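Local coordinates for leucyl-tRNA synthetase subunit alpha (Aquifex aeolicus, PDB 3PZ5), which joins leucine to its tRNA as part of leucyl-tRNA synthetase; this fragment is the CP1 editing domain, which probably hydrolyses the wrong amino acid off mischarged tRNA, at residues 81-85 / 114-118. The protein carries 1 engineered substitution. Residues are numbered along the deposited sequence; the frame is centred on the assembly and turned at random.
Sequences TRERT and NYVLY
Arg84, at the end of the short helix 81-84, reaches across to backbone carbonyls of the loop 114-118, a case of side-chain-to-backbone hydrogen bonding in the CP1 editing domain. That loop joins strands 107-113 and 124-127, both of which pair with strand 41-44 in the mixed sheet. NE donates to Asn114 O at 2.8 Å, with an angle of 158° at the hydrogen; the bond uses a lone pair in the carbonyl plane and lies near the guanidinium plane. At the same edge, NH2 makes a weak hydrogen bond to Val116 O, 3.0 Å long and bent to 129°. A bend in the chain at chi3 (85°) turns the guanidinium toward both carbonyls, while NH1 forms a salt bridge with Glu47. A methionine in place of Arg84 would probably leave both carbonyls without these donors and Glu47 without its cationic mate. The Asn114 side chain runs past that of Arg84 in the opposite direction, its OD1 taken by the backbone N of Glu91. Farther along, Thr85 OG1 rests against Tyr115 CB, whereas the Tyr115 hydroxyl bonds to Asp135. Leu117 spreads its two methyls: CD2 covers one guanidinium face, and CD1 packs 3.8 Å from Thr81 CG2.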
loop_
_atom_site.group_PDB
_atom_site.type_symbol
_atom_site.label_atom_id
_atom_site.label_comp_id
_atom_site.label_asym_id
_atom_site.label_seq_id
_atom_site.Cartn_x
_atom_site.Cartn_y
_atom_site.Cartn_z
ATOM N N THR A 81 4.460 5.957 19.138
ATOM C CA THR A 81 3.452 5.071 18.538
ATOM C C THR A 81 2.005 5.472 18.854
ATOM O O THR A 81 1.166 5.560 17.953
ATOM C CB THR A 81 3.688 3.600 18.971
ATOM O OG1 THR A 81 5.012 3.195 18.598
ATOM C CG2 THR A 81 2.672 2.664 18.327
ATOM N N ARG A 82 1.730 5.711 20.134
ATOM C CA ARG A 82 0.403 6.116 20.599
ATOM C C ARG A 82 -0.054 7.430 19.949
ATOM O O ARG A 82 -1.241 7.622 19.677
ATOM C CB ARG A 82 0.417 6.252 22.127
ATOM C CG ARG A 82 -0.928 6.554 22.774
ATOM C CD ARG A 82 -1.723 5.288 23.068
ATOM N NE ARG A 82 -2.827 5.558 23.989
ATOM C CZ ARG A 82 -4.063 5.885 23.617
ATOM N NH1 ARG A 82 -4.377 5.981 22.330
ATOM N NH2 ARG A 82 -4.992 6.113 24.538
ATOM N N GLU A 83 0.905 8.317 19.698
ATOM C CA GLU A 83 0.638 9.638 19.133
ATOM C C GLU A 83 0.562 9.605 17.607
ATOM O O GLU A 83 -0.135 10.419 16.995
ATOM C CB GLU A 83 1.737 10.607 19.577
ATOM C CG GLU A 83 1.346 12.079 19.573
ATOM C CD GLU A 83 2.204 12.905 20.520
ATOM O OE1 GLU A 83 3.449 12.791 20.460
ATOM O OE2 GLU A 83 1.631 13.669 21.328
ATOM N N ARG A 84 1.273 8.653 17.007
ATOM C CA ARG A 84 1.479 8.619 15.561
ATOM C C ARG A 84 0.311 8.005 14.790
ATOM O O ARG A 84 0.001 8.437 13.677
ATOM C CB ARG A 84 2.768 7.862 15.242
ATOM C CG ARG A 84 3.646 8.555 14.229
ATOM C CD ARG A 84 5.020 7.926 14.182
ATOM N NE ARG A 84 5.059 6.764 13.298
ATOM C CZ ARG A 84 6.149 6.044 13.050
ATOM N NH1 ARG A 84 7.306 6.356 13.620
ATOM N NH2 ARG A 84 6.082 5.004 12.229
ATOM N N THR A 85 -0.331 7.003 15.387
ATOM C CA THR A 85 -1.384 6.240 14.714
ATOM C C THR A 85 -2.730 6.271 15.457
ATOM O O THR A 85 -3.650 5.517 15.121
ATOM C CB THR A 85 -0.934 4.769 14.457
ATOM O OG1 THR A 85 -1.870 4.113 13.590
ATOM C CG2 THR A 85 -0.803 3.983 15.769
ATOM N N ASN A 114 2.793 8.524 8.611
ATOM C CA ASN A 114 2.907 8.369 10.058
ATOM C C ASN A 114 2.297 7.090 10.640
ATOM O O ASN A 114 2.837 6.518 11.581
ATOM C CB ASN A 114 2.330 9.602 10.773
ATOM C CG ASN A 114 0.847 9.807 10.508
ATOM O OD1 ASN A 114 0.338 9.481 9.432
ATOM N ND2 ASN A 114 0.147 10.368 11.490
ATOM N N TYR A 115 1.182 6.648 10.063
ATOM C CA TYR A 115 0.372 5.579 10.643
ATOM C C TYR A 115 0.890 4.171 10.348
ATOM O O TYR A 115 0.312 3.180 10.801
ATOM C CB TYR A 115 -1.088 5.729 10.199
ATOM C CG TYR A 115 -1.368 5.303 8.769
ATOM C CD1 TYR A 115 -1.870 4.030 8.487
ATOM C CD2 TYR A 115 -1.145 6.173 7.702
ATOM C CE1 TYR A 115 -2.133 3.636 7.183
ATOM C CE2 TYR A 115 -1.404 5.785 6.393
ATOM C CZ TYR A 115 -1.901 4.517 6.140
ATOM O OH TYR A 115 -2.163 4.126 4.844
ATOM N N VAL A 116 1.972 4.084 9.581
ATOM C CA VAL A 116 2.596 2.802 9.284
ATOM C C VAL A 116 3.855 2.645 10.120
ATOM O O VAL A 116 4.805 3.418 9.984
ATOM C CB VAL A 116 2.895 2.640 7.781
ATOM C CG1 VAL A 116 3.647 1.348 7.513
ATOM C CG2 VAL A 116 1.598 2.652 6.999
ATOM N N LEU A 117 3.839 1.641 10.991
ATOM C CA LEU A 117 4.941 1.382 11.908
ATOM C C LEU A 117 5.991 0.480 11.281
ATOM O O LEU A 117 5.659 -0.482 10.587
ATOM C CB LEU A 117 4.418 0.756 13.205
ATOM C CG LEU A 117 3.495 1.624 14.066
ATOM C CD1 LEU A 117 2.751 0.763 15.081
ATOM C CD2 LEU A 117 4.275 2.749 14.757
ATOM N N TYR A 118 7.259 0.797 11.539
ATOM C CA TYR A 118 8.378 -0.010 11.059
ATOM C C TYR A 118 8.392 -1.423 11.654
ATOM O O TYR A 118 8.874 -2.362 11.021
ATOM C CB TYR A 118 9.711 0.700 11.330
ATOM C CG TYR A 118 10.896 0.072 10.622
ATOM C CD1 TYR A 118 10.837 -0.220 9.254
ATOM C CD2 TYR A 118 12.074 -0.222 11.310
ATOM C CE1 TYR A 118 11.913 -0.797 8.592
ATOM C CE2 TYR A 118 13.165 -0.798 10.656
ATOM C CZ TYR A 118 13.075 -1.080 9.295
ATOM O OH TYR A 118 14.138 -1.649 8.625
#